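Local coordinates for metallo-beta-lactamase domain-containing protein 1 (Thermotoga maritima, PDB 1ZTC) that is a putative metallo-beta-lactamase-fold hydrolase that binds a pair of nickel ions and may act as an endoribonuclease on RNA, at residues G21-V26 against F209-P214; P51-S56 against H86-V91; T75-T80 against E94-Y99; Y104-Y109 against H152-L157. All coordinates share one frame; numbering follows the deposited sequence.

In the fold
Contacts 1, 2 and 4 each contribute one histidine to the two-nickel site, and each builds its surroundings differently. Contact 2 is buried and mostly backbone and amide bonding; it touches contact 1 where the H86 and H211 rings meet at a shared nickel. Contact 3, also buried, carries no metal ligand: it is regular parallel sheet, packed against contact 2 through F79, I87, P51 and F98. Contact 4, partly buried, is the charged one, with a lysine and an arginine gathered round a phosphate and a glutamate paired with the lysine; the backbone of L157 joins it to T80 of contact 3. Contact 1 is buried too, its one direct hydrogen bond running from H211 to the backbone, with a water bridge beside it.

Contact 1 of 4, residues G21-V26 against F209-P214; sequences GGNVFV and FPHDAP. With NI (nickel (II) ion), chain E.
G21 lies against the loop at P210 and H211 with backbone alone. Its CA points a hydrogen at P210 O, 3.4 Å from G21 CA, while its own carbonyl oxygen sits beside the H211 backbone. The CA atoms of G21 and H211 are only 4.0 Å apart, an approach suited to a residue without a side chain.

G22 supplies the direct hydrogen bond of the pair. H211 ND1 donates to G22 O at 2.9 Å, but the bond is bent: the N-H...O angle is 139°, and the donor stands above the carbonyl plane. The acceptor is tilted from the imidazole plane as well. The bond, with a weak one to F34 O, limits the ring's rotation while NE2 faces the metal, H211 NE2 lying 2.2 Å from the nickel ion. H211 is a metal ligand of the metallo-beta-lactamase fold, carried on the loop after strand 206-208, and G22 O is here its second-shell partner; H86 and D174 are the other protein residues bonded to that nickel, and D85 belongs to the same site.

N23 opens the strand 23-26 and reaches back across the histidine side chain at about a right angle. Its CG is anti to the carbonyl carbon (chi1 -44°), which brings N23 OD1 to 3.7 Å from H211 CB, the amide and ring planes 35° apart. The other end of the amide works through a water: N23 ND2 donates to it at 2.6 Å, and the water donates to H211 O at 2.6 Å. From N23 on, N23, V24 and F25 pair with an antiparallel strand of the second subunit, so the sheet continues across the interface.

Contact 2 of 4, residues P51-S56 against H86-V91; sequences PGNLSS and HIFNSV. With NI (nickel (II) ion), chain E.
N89 inserts its side-chain amide between the carbonyls of P51 and N53. N89 ND2 donates to P51 O at 2.9 Å, with that acceptor in the plane of the amide, and makes a weaker bond to N53 O at 3.0 Å. One nitrogen thus ties two carbonyls of the 51-56 loop to the segment 86-91. The N89 CG lies anti to its carbonyl carbon (chi1 -68°), a setting that carries the amide across G52.

Backbone bonds flank it. G52 N donates to H86 O at 2.9 Å, and N89 N donates to G52 O at the same length. G52 has a positive phi of 92°, as glycine readily allows. The P51 ring points toward the other segment, its CD 3.1 Å from H86 O and its CG near S90 N.

The loop after strand 45-49 and the segment 86-91 are both elements of the metallo-beta-lactamase fold that border the metal site. The H86 side chain points away from the loop, and H86 NE2 binds the nickel ion at 2.2 Å; D50, just before P51, accepts from H86 ND1 and so orients the ring.

Farther out, L54 and F88 run side by side, with L54 CB 3.8 Å from F88 CE2, while N53 stands with its amide almost perpendicular to the phenyl ring. S90 OG is bonded to I87 O at 2.6 Å and also meets W127. F88 also packs on L54 of the third subunit.

Contact 3 of 4, residues T75-T80 against E94-Y99; sequences TDVLFT and ENATFY
The F98 ring has A96 CB over one face, displaced toward the rim, and V77 lies alongside it with V77 CB 3.6 Å from F98 CD1. F79 meets the same ring rim to rim: the two planes are only 13° apart, yet neither ring covers the other, and F79 CZ comes within 3.7 Å of F98 CD1. W127 stacks on F98 from outside the two segments.

The Y99 ring belongs to the other side of the sheet. V77 O lies in its plane at one edge, and L78 CG packs against Y99 CB. At the end of the ring, Y99 OH donates to D76 OD1 at 2.6 Å, on the anti side of the carboxylate; R45 forms a salt bridge to the same oxygen, and T75 OG1 holds OD2. Such neighbours would tend to keep the aspartate ionised.

Between these two layers the strands 76-78 and 97-99 run parallel, inclined by 18°, as the two strands of a beta-alpha-beta unit with helix 84-87 in the crossover. The backbone bonds alternate in the parallel pattern: T97 N to T75 O, V77 N to T97 O at 2.8 Å, Y99 N to V77 O and F79 N to Y99 O at 3.0 Å. At the start of the strands, a water donates to T75 O at 2.6 Å and is hydrogen-bonded to T97 OG1.

Contact 4 of 4, residues Y104-Y109 against H152-L157; sequences YKTKNY and HAREHL. With NI (nickel (II) ion), chain F; PO4 (phosphate ion), chain G.
K107 and E155 form the salt bridge of this contact, K107 NZ standing 3.1 Å from E155 OE1 with the two side chains crossing at about a right angle. E155 OE2 is held separately: V82 N donates to it, and so does a water at 2.7 Å that also accepts from K107 NZ and Y109 OH.

The same lysine packs its aliphatic chain on R154. The K107 chain slides past R154 in the opposite direction, setting K107 CG over the centre of the guanidinium face, 3.6 Å from R154 CZ. The R154 chain is bent at chi3 (75°), a turn that leaves the flat group spread beneath the lysine with its edge toward the phosphate.

Hydrogen bonds to that anion, probably taken up from the crystallisation liquor, gather both cations. PO4 O3 accepts from K107 NZ at 2.6 Å, from R154 N at 2.8 Å and from R154 NE at 3.1 Å, and R154 NH2 reaches PO4 O1; K187 of the second subunit also binds the ion. The backbone donor is at the type I turn from A153 to H156, in the loop between strands 144-148 and 157-163 that carries H152. In this metallo-beta-lactamase fold that histidine is a metal ligand, H152 NE2 lying 2.3 Å from the second nickel ion, with H81, H83 and D174 completing its protein ligands.

Near the guanidinium plane, R154 NH1 donates to T106 OG1 at 3.2 Å, an oxygen that is itself bonded to V103 O. Y104 CB lies loosely beside the CB and CG of E155.

Contact 1 of 4, residues G21-V26 against F209-P214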
# COMPACT_ATOMS: atom_id res chain seq x y z
N GLY A 21 4.52 -12.23 -4.44
CA GLY A 21 4.58 -11.40 -3.25
C GLY A 21 5.02 -9.99 -3.50
O GLY A 21 5.45 -9.64 -4.60
N GLY A 22 4.95 -9.18 -2.46
CA GLY A 22 5.33 -7.79 -2.54
C GLY A 22 5.56 -7.21 -1.18
O GLY A 22 5.71 -7.93 -0.19
N ASN A 23 5.57 -5.89 -1.13
CA ASN A 23 5.87 -5.15 0.09
C ASN A 23 4.91 -4.01 0.26
O ASN A 23 4.67 -3.26 -0.67
CB ASN A 23 7.25 -4.50 0.02
CG ASN A 23 8.27 -5.43 -0.52
OD1 ASN A 23 8.70 -6.36 0.16
ND2 ASN A 23 8.66 -5.20 -1.78
N VAL A 24 4.43 -3.84 1.47
CA VAL A 24 3.68 -2.67 1.82
C VAL A 24 4.10 -2.29 3.22
O VAL A 24 3.80 -3.00 4.18
CB VAL A 24 2.18 -2.91 1.77
CG1 VAL A 24 1.43 -1.58 1.77
CG2 VAL A 24 1.82 -3.71 0.50
N PHE A 25 4.82 -1.18 3.33
CA PHE A 25 5.47 -0.82 4.57
C PHE A 25 5.65 0.65 4.66
O PHE A 25 6.27 1.26 3.78
CB PHE A 25 6.83 -1.51 4.66
CG PHE A 25 7.61 -1.12 5.87
CD1 PHE A 25 7.15 -1.43 7.14
CD2 PHE A 25 8.83 -0.47 5.74
CE1 PHE A 25 7.89 -1.11 8.26
CE2 PHE A 25 9.56 -0.10 6.86
CZ PHE A 25 9.09 -0.43 8.12
N VAL A 26 5.07 1.22 5.72
CA VAL A 26 5.23 2.59 6.07
C VAL A 26 5.68 2.56 7.52
O VAL A 26 4.90 2.12 8.39
CB VAL A 26 3.92 3.37 5.99
CG1 VAL A 26 4.09 4.78 6.53
CG2 VAL A 26 3.37 3.43 4.54
N PHE A 209 11.05 -15.67 -6.29
CA PHE A 209 11.35 -14.77 -5.19
C PHE A 209 10.11 -14.61 -4.29
O PHE A 209 8.98 -14.83 -4.72
CB PHE A 209 11.77 -13.40 -5.70
CG PHE A 209 12.88 -13.44 -6.71
CD1 PHE A 209 14.16 -13.81 -6.35
CD2 PHE A 209 12.64 -13.06 -8.02
CE1 PHE A 209 15.18 -13.85 -7.30
CE2 PHE A 209 13.65 -13.08 -8.95
CZ PHE A 209 14.91 -13.48 -8.59
N PRO A 210 10.32 -14.28 -3.02
CA PRO A 210 9.18 -14.13 -2.10
C PRO A 210 8.44 -12.81 -2.19
O PRO A 210 7.33 -12.71 -1.65
CB PRO A 210 9.85 -14.28 -0.73
CG PRO A 210 11.26 -13.73 -0.97
CD PRO A 210 11.62 -14.21 -2.31
N HIS A 211 9.05 -11.79 -2.79
CA HIS A 211 8.45 -10.44 -2.87
C HIS A 211 8.62 -9.81 -4.22
O HIS A 211 8.80 -8.59 -4.32
CB HIS A 211 9.05 -9.53 -1.77
CG HIS A 211 8.83 -10.09 -0.41
ND1 HIS A 211 7.57 -10.12 0.17
CD2 HIS A 211 9.65 -10.76 0.43
CE1 HIS A 211 7.64 -10.76 1.33
NE2 HIS A 211 8.89 -11.18 1.49
N ASP A 212 8.54 -10.64 -5.26
CA ASP A 212 8.58 -10.14 -6.62
C ASP A 212 8.04 -11.23 -7.53
O ASP A 212 7.82 -12.34 -7.09
CB ASP A 212 10.01 -9.76 -7.00
CG ASP A 212 10.07 -8.73 -8.11
OD1 ASP A 212 9.02 -8.44 -8.77
OD2 ASP A 212 11.17 -8.19 -8.28
N ALA A 213 7.79 -10.87 -8.79
CA ALA A 213 7.46 -11.82 -9.83
C ALA A 213 8.70 -12.69 -10.11
O ALA A 213 9.83 -12.23 -9.96
CB ALA A 213 7.02 -11.07 -11.09
N PRO A 214 8.50 -13.94 -10.53
CA PRO A 214 9.66 -14.84 -10.75
C PRO A 214 10.44 -14.49 -11.98
O PRO A 214 9.97 -13.74 -12.82
CB PRO A 214 9.03 -16.22 -10.88
CG PRO A 214 7.64 -15.96 -11.35
CD PRO A 214 7.22 -14.61 -10.82
NI NI E . 9.72 -11.88 3.42
O HOH W 1 10.11 -6.51 -3.45
O HOH W 2 10.10 -9.53 4.43
O HOH W 3 9.82 -11.86 5.91

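Contact 2 of 4, residues P51-S56 against H86-V91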
# COMPACT_ATOMS: atom_id res chain seq x y z
N PRO A 51 2.58 -19.99 2.89
CA PRO A 51 1.15 -19.71 2.70
C PRO A 51 0.76 -18.23 2.65
O PRO A 51 -0.34 -17.89 2.20
CB PRO A 51 0.48 -20.43 3.89
CG PRO A 51 1.55 -20.49 4.93
CD PRO A 51 2.82 -20.72 4.15
N GLY A 52 1.67 -17.36 3.11
CA GLY A 52 1.52 -15.96 2.94
C GLY A 52 0.82 -15.23 4.07
O GLY A 52 0.68 -15.71 5.19
N ASN A 53 0.38 -14.02 3.74
CA ASN A 53 -0.13 -13.09 4.71
C ASN A 53 -1.61 -12.80 4.46
O ASN A 53 -2.13 -13.02 3.38
CB ASN A 53 0.69 -11.81 4.63
CG ASN A 53 0.48 -10.90 5.82
OD1 ASN A 53 0.30 -11.38 6.94
ND2 ASN A 53 0.36 -9.58 5.56
N LEU A 54 -2.26 -12.30 5.49
CA LEU A 54 -3.66 -12.01 5.51
C LEU A 54 -4.12 -11.15 4.34
O LEU A 54 -5.22 -11.32 3.80
CB LEU A 54 -3.98 -11.30 6.84
CG LEU A 54 -5.44 -10.92 7.08
CD1 LEU A 54 -6.30 -12.16 7.07
CD2 LEU A 54 -5.57 -10.19 8.43
N SER A 55 -3.27 -10.21 3.94
CA SER A 55 -3.58 -9.29 2.88
C SER A 55 -3.79 -9.94 1.48
O SER A 55 -4.39 -9.31 0.60
CB SER A 55 -2.52 -8.19 2.84
OG SER A 55 -1.24 -8.70 2.56
N SER A 56 -3.32 -11.18 1.30
CA SER A 56 -3.53 -11.96 0.08
C SER A 56 -4.84 -12.78 0.06
O SER A 56 -5.07 -13.55 -0.87
CB SER A 56 -2.36 -12.92 -0.13
OG SER A 56 -1.20 -12.17 -0.40
N HIS A 86 5.13 -14.53 5.65
CA HIS A 86 5.25 -15.85 5.00
C HIS A 86 4.35 -16.95 5.62
O HIS A 86 3.92 -17.89 4.93
CB HIS A 86 6.72 -16.30 5.09
CG HIS A 86 7.64 -15.48 4.25
ND1 HIS A 86 8.25 -15.99 3.12
CD2 HIS A 86 8.02 -14.18 4.33
CE1 HIS A 86 8.97 -15.04 2.55
NE2 HIS A 86 8.84 -13.93 3.26
N ILE A 87 4.10 -16.86 6.92
CA ILE A 87 3.47 -17.95 7.64
C ILE A 87 2.03 -17.71 8.12
O ILE A 87 1.37 -18.66 8.54
CB ILE A 87 4.30 -18.33 8.89
CG1 ILE A 87 4.28 -17.19 9.94
CG2 ILE A 87 5.71 -18.70 8.48
CD1 ILE A 87 4.96 -17.50 11.20
N PHE A 88 1.58 -16.47 8.13
CA PHE A 88 0.31 -16.17 8.80
C PHE A 88 -0.85 -17.07 8.35
O PHE A 88 -1.62 -17.60 9.19
CB PHE A 88 -0.12 -14.72 8.57
CG PHE A 88 -1.44 -14.42 9.19
CD1 PHE A 88 -1.52 -14.05 10.51
CD2 PHE A 88 -2.62 -14.59 8.47
CE1 PHE A 88 -2.74 -13.85 11.13
CE2 PHE A 88 -3.86 -14.39 9.09
CZ PHE A 88 -3.91 -14.00 10.41
N ASN A 89 -0.96 -17.25 7.04
CA ASN A 89 -2.08 -18.01 6.45
C ASN A 89 -2.05 -19.49 6.79
O ASN A 89 -3.00 -20.21 6.49
CB ASN A 89 -2.17 -17.80 4.91
CG ASN A 89 -2.57 -16.41 4.53
OD1 ASN A 89 -3.18 -15.70 5.32
ND2 ASN A 89 -2.29 -16.01 3.28
N SER A 90 -0.96 -19.95 7.42
CA SER A 90 -0.87 -21.33 7.95
C SER A 90 -2.06 -21.67 8.86
O SER A 90 -2.45 -22.82 8.97
CB SER A 90 0.44 -21.50 8.69
OG SER A 90 0.52 -20.71 9.88
N VAL A 91 -2.63 -20.66 9.52
CA VAL A 91 -3.79 -20.86 10.38
C VAL A 91 -5.02 -21.41 9.63
O VAL A 91 -5.93 -21.96 10.25
CB VAL A 91 -4.18 -19.55 11.15
CG1 VAL A 91 -3.01 -19.05 11.96
CG2 VAL A 91 -4.69 -18.42 10.19
NI NI E . 9.72 -11.88 3.42
O HOH W 2 10.10 -9.53 4.43
O HOH W 3 9.82 -11.86 5.91

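Contact 3 of 4, residues T75-T80 against E94-Y99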
# COMPACT_ATOMS: atom_id res chain seq x y z
N THR A 75 -2.45 -30.74 2.40
CA THR A 75 -1.82 -31.82 3.15
C THR A 75 -0.46 -31.44 3.75
O THR A 75 -0.04 -32.01 4.73
CB THR A 75 -1.62 -33.05 2.22
OG1 THR A 75 -0.81 -32.68 1.08
CG2 THR A 75 -2.97 -33.57 1.73
N ASP A 76 0.25 -30.52 3.11
CA ASP A 76 1.62 -30.20 3.51
C ASP A 76 1.88 -28.72 3.32
O ASP A 76 1.51 -28.14 2.29
CB ASP A 76 2.65 -30.99 2.69
CG ASP A 76 2.44 -32.50 2.77
OD1 ASP A 76 3.04 -33.15 3.65
OD2 ASP A 76 1.67 -33.04 1.96
N VAL A 77 2.54 -28.11 4.31
CA VAL A 77 2.91 -26.70 4.22
C VAL A 77 4.34 -26.54 4.69
O VAL A 77 4.68 -26.95 5.80
CB VAL A 77 1.98 -25.80 5.08
CG1 VAL A 77 2.45 -24.34 5.05
CG2 VAL A 77 0.56 -25.90 4.58
N LEU A 78 5.17 -25.98 3.81
CA LEU A 78 6.58 -25.75 4.13
C LEU A 78 6.86 -24.25 4.23
O LEU A 78 6.27 -23.43 3.51
CB LEU A 78 7.48 -26.39 3.07
CG LEU A 78 7.29 -27.90 2.87
CD1 LEU A 78 6.21 -28.19 1.85
CD2 LEU A 78 8.58 -28.53 2.41
N PHE A 79 7.76 -23.90 5.15
CA PHE A 79 8.15 -22.52 5.37
C PHE A 79 9.61 -22.29 5.03
O PHE A 79 10.49 -22.98 5.52
CB PHE A 79 7.97 -22.12 6.84
CG PHE A 79 6.58 -22.35 7.39
CD1 PHE A 79 5.47 -21.80 6.78
CD2 PHE A 79 6.42 -23.07 8.57
CE1 PHE A 79 4.19 -21.99 7.30
CE2 PHE A 79 5.16 -23.27 9.09
CZ PHE A 79 4.03 -22.72 8.45
N THR A 80 9.87 -21.28 4.21
CA THR A 80 11.23 -20.79 4.06
C THR A 80 11.74 -20.32 5.41
O THR A 80 12.84 -20.66 5.82
CB THR A 80 11.34 -19.69 3.01
OG1 THR A 80 10.51 -18.58 3.36
CG2 THR A 80 10.97 -20.24 1.65
N GLU A 94 -5.88 -26.76 8.59
CA GLU A 94 -6.04 -27.54 9.82
C GLU A 94 -5.59 -28.99 9.66
O GLU A 94 -5.41 -29.69 10.66
CB GLU A 94 -7.52 -27.63 10.25
CG GLU A 94 -8.43 -26.40 10.02
CD GLU A 94 -8.56 -25.48 11.21
OE1 GLU A 94 -8.29 -25.91 12.36
OE2 GLU A 94 -8.93 -24.30 10.99
N ASN A 95 -5.49 -29.44 8.41
CA ASN A 95 -5.17 -30.85 8.12
C ASN A 95 -3.75 -31.07 7.60
O ASN A 95 -3.38 -32.18 7.23
CB ASN A 95 -6.15 -31.40 7.07
CG ASN A 95 -7.57 -31.49 7.57
OD1 ASN A 95 -7.81 -31.75 8.75
ND2 ASN A 95 -8.54 -31.30 6.66
N ALA A 96 -2.96 -30.02 7.57
CA ALA A 96 -1.64 -30.07 7.00
C ALA A 96 -0.58 -30.47 8.00
O ALA A 96 -0.71 -30.26 9.21
CB ALA A 96 -1.29 -28.71 6.42
N THR A 97 0.47 -31.09 7.48
CA THR A 97 1.72 -31.24 8.19
C THR A 97 2.56 -30.04 7.82
O THR A 97 2.64 -29.67 6.64
CB THR A 97 2.42 -32.53 7.79
OG1 THR A 97 1.51 -33.61 8.03
CG2 THR A 97 3.72 -32.73 8.59
N PHE A 98 3.18 -29.44 8.83
CA PHE A 98 4.02 -28.27 8.66
C PHE A 98 5.48 -28.63 8.72
O PHE A 98 5.88 -29.43 9.55
CB PHE A 98 3.68 -27.24 9.74
CG PHE A 98 2.28 -26.73 9.63
CD1 PHE A 98 1.98 -25.74 8.71
CD2 PHE A 98 1.25 -27.29 10.39
CE1 PHE A 98 0.68 -25.28 8.55
CE2 PHE A 98 -0.06 -26.83 10.23
CZ PHE A 98 -0.33 -25.83 9.30
N TYR A 99 6.29 -28.01 7.84
CA TYR A 99 7.73 -28.32 7.75
C TYR A 99 8.51 -27.04 7.92
O TYR A 99 8.24 -26.05 7.23
CB TYR A 99 8.11 -28.94 6.40
CG TYR A 99 7.37 -30.20 6.03
CD1 TYR A 99 6.02 -30.15 5.72
CD2 TYR A 99 8.02 -31.42 5.93
CE1 TYR A 99 5.33 -31.26 5.35
CE2 TYR A 99 7.32 -32.58 5.57
CZ TYR A 99 5.96 -32.48 5.28
OH TYR A 99 5.22 -33.56 4.91
O HOH W 4 -0.85 -34.11 6.04

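Contact 4 of 4, residues Y104-Y109 against H152-L157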
# COMPACT_ATOMS: atom_id res chain seq x y z
N TYR A 104 14.27 -22.96 14.53
CA TYR A 104 13.22 -21.99 14.87
C TYR A 104 12.84 -22.11 16.34
O TYR A 104 12.51 -21.12 16.98
CB TYR A 104 11.98 -22.14 13.97
CG TYR A 104 10.82 -22.93 14.53
CD1 TYR A 104 10.77 -24.31 14.40
CD2 TYR A 104 9.78 -22.29 15.19
CE1 TYR A 104 9.71 -25.04 14.94
CE2 TYR A 104 8.71 -23.01 15.72
CZ TYR A 104 8.67 -24.38 15.59
OH TYR A 104 7.61 -25.10 16.11
N LYS A 105 12.90 -23.33 16.87
CA LYS A 105 12.60 -23.56 18.29
C LYS A 105 13.55 -22.85 19.26
O LYS A 105 13.23 -22.73 20.44
CB LYS A 105 12.59 -25.06 18.58
CG LYS A 105 11.36 -25.74 18.04
CD LYS A 105 11.26 -27.19 18.47
CE LYS A 105 9.80 -27.58 18.77
NZ LYS A 105 8.88 -27.49 17.58
N THR A 106 14.70 -22.38 18.79
CA THR A 106 15.66 -21.67 19.63
C THR A 106 15.39 -20.17 19.73
O THR A 106 16.10 -19.48 20.46
CB THR A 106 17.12 -21.88 19.17
OG1 THR A 106 17.40 -21.15 17.96
CG2 THR A 106 17.42 -23.35 18.95
N LYS A 107 14.42 -19.67 18.97
CA LYS A 107 14.04 -18.26 19.03
C LYS A 107 12.91 -18.03 20.04
O LYS A 107 11.99 -18.82 20.16
CB LYS A 107 13.57 -17.75 17.67
CG LYS A 107 14.66 -17.52 16.70
CD LYS A 107 14.26 -16.48 15.64
CE LYS A 107 14.90 -16.85 14.31
NZ LYS A 107 15.01 -15.74 13.34
N ASN A 108 13.02 -16.93 20.76
CA ASN A 108 12.02 -16.50 21.70
C ASN A 108 11.11 -15.50 20.98
O ASN A 108 11.43 -14.31 20.91
CB ASN A 108 12.75 -15.87 22.88
CG ASN A 108 11.82 -15.41 23.98
OD1 ASN A 108 10.61 -15.44 23.84
ND2 ASN A 108 12.40 -14.99 25.06
N TYR A 109 10.00 -16.00 20.46
CA TYR A 109 9.06 -15.17 19.71
C TYR A 109 8.32 -14.17 20.59
O TYR A 109 7.95 -13.11 20.14
CB TYR A 109 8.10 -16.04 18.91
CG TYR A 109 8.87 -16.72 17.81
CD1 TYR A 109 9.16 -16.04 16.65
CD2 TYR A 109 9.37 -18.01 17.97
CE1 TYR A 109 9.91 -16.63 15.63
CE2 TYR A 109 10.12 -18.62 16.96
CZ TYR A 109 10.39 -17.91 15.80
OH TYR A 109 11.14 -18.46 14.79
N HIS A 152 19.62 -14.62 6.36
CA HIS A 152 18.44 -13.78 6.53
C HIS A 152 17.84 -14.07 7.92
O HIS A 152 17.51 -13.16 8.69
CB HIS A 152 17.39 -14.05 5.43
CG HIS A 152 16.14 -13.27 5.63
ND1 HIS A 152 16.08 -11.91 5.43
CD2 HIS A 152 14.92 -13.65 6.09
CE1 HIS A 152 14.86 -11.48 5.72
NE2 HIS A 152 14.14 -12.52 6.13
N ALA A 153 17.71 -15.36 8.23
CA ALA A 153 17.27 -15.81 9.56
C ALA A 153 17.88 -17.18 9.79
O ALA A 153 18.16 -17.90 8.81
CB ALA A 153 15.75 -15.87 9.61
N ARG A 154 18.15 -17.53 11.04
CA ARG A 154 18.87 -18.76 11.35
C ARG A 154 18.15 -20.01 10.83
O ARG A 154 18.78 -21.02 10.51
CB ARG A 154 19.09 -18.91 12.86
CG ARG A 154 17.78 -19.20 13.65
CD ARG A 154 17.95 -19.07 15.16
NE ARG A 154 18.04 -17.67 15.58
CZ ARG A 154 18.21 -17.26 16.83
NH1 ARG A 154 18.33 -18.14 17.81
NH2 ARG A 154 18.26 -15.95 17.08
N GLU A 155 16.82 -19.95 10.75
CA GLU A 155 16.03 -21.12 10.33
C GLU A 155 15.71 -21.15 8.83
O GLU A 155 14.92 -21.98 8.36
CB GLU A 155 14.73 -21.18 11.14
CG GLU A 155 13.58 -20.26 10.70
CD GLU A 155 13.72 -18.82 11.17
OE1 GLU A 155 14.75 -18.46 11.80
OE2 GLU A 155 12.75 -18.05 10.95
N HIS A 156 16.33 -20.25 8.08
CA HIS A 156 15.91 -20.01 6.73
C HIS A 156 16.26 -21.17 5.79
O HIS A 156 17.40 -21.68 5.77
CB HIS A 156 16.48 -18.68 6.20
CG HIS A 156 15.88 -18.27 4.89
ND1 HIS A 156 16.28 -18.81 3.68
CD2 HIS A 156 14.86 -17.42 4.60
CE1 HIS A 156 15.54 -18.29 2.71
NE2 HIS A 156 14.67 -17.45 3.25
N LEU A 157 15.29 -21.52 4.97
CA LEU A 157 15.39 -22.59 3.98
C LEU A 157 15.04 -22.11 2.60
O LEU A 157 14.17 -21.24 2.42
CB LEU A 157 14.41 -23.72 4.31
CG LEU A 157 14.56 -24.45 5.65
CD1 LEU A 157 13.35 -25.36 5.84
CD2 LEU A 157 15.86 -25.22 5.77
NI NI F . 11.86 -12.61 6.17
P PO4 G . 18.26 -14.47 13.47
O1 PO4 G . 19.15 -14.64 14.66
O2 PO4 G . 17.10 -13.59 13.81
O3 PO4 G . 17.62 -15.78 13.12
O4 PO4 G . 19.09 -13.94 12.33
O HOH W 5 12.00 -16.31 12.92
O HOH W 3 9.82 -11.86 5.91
O HOH W 6 11.90 -10.19 5.98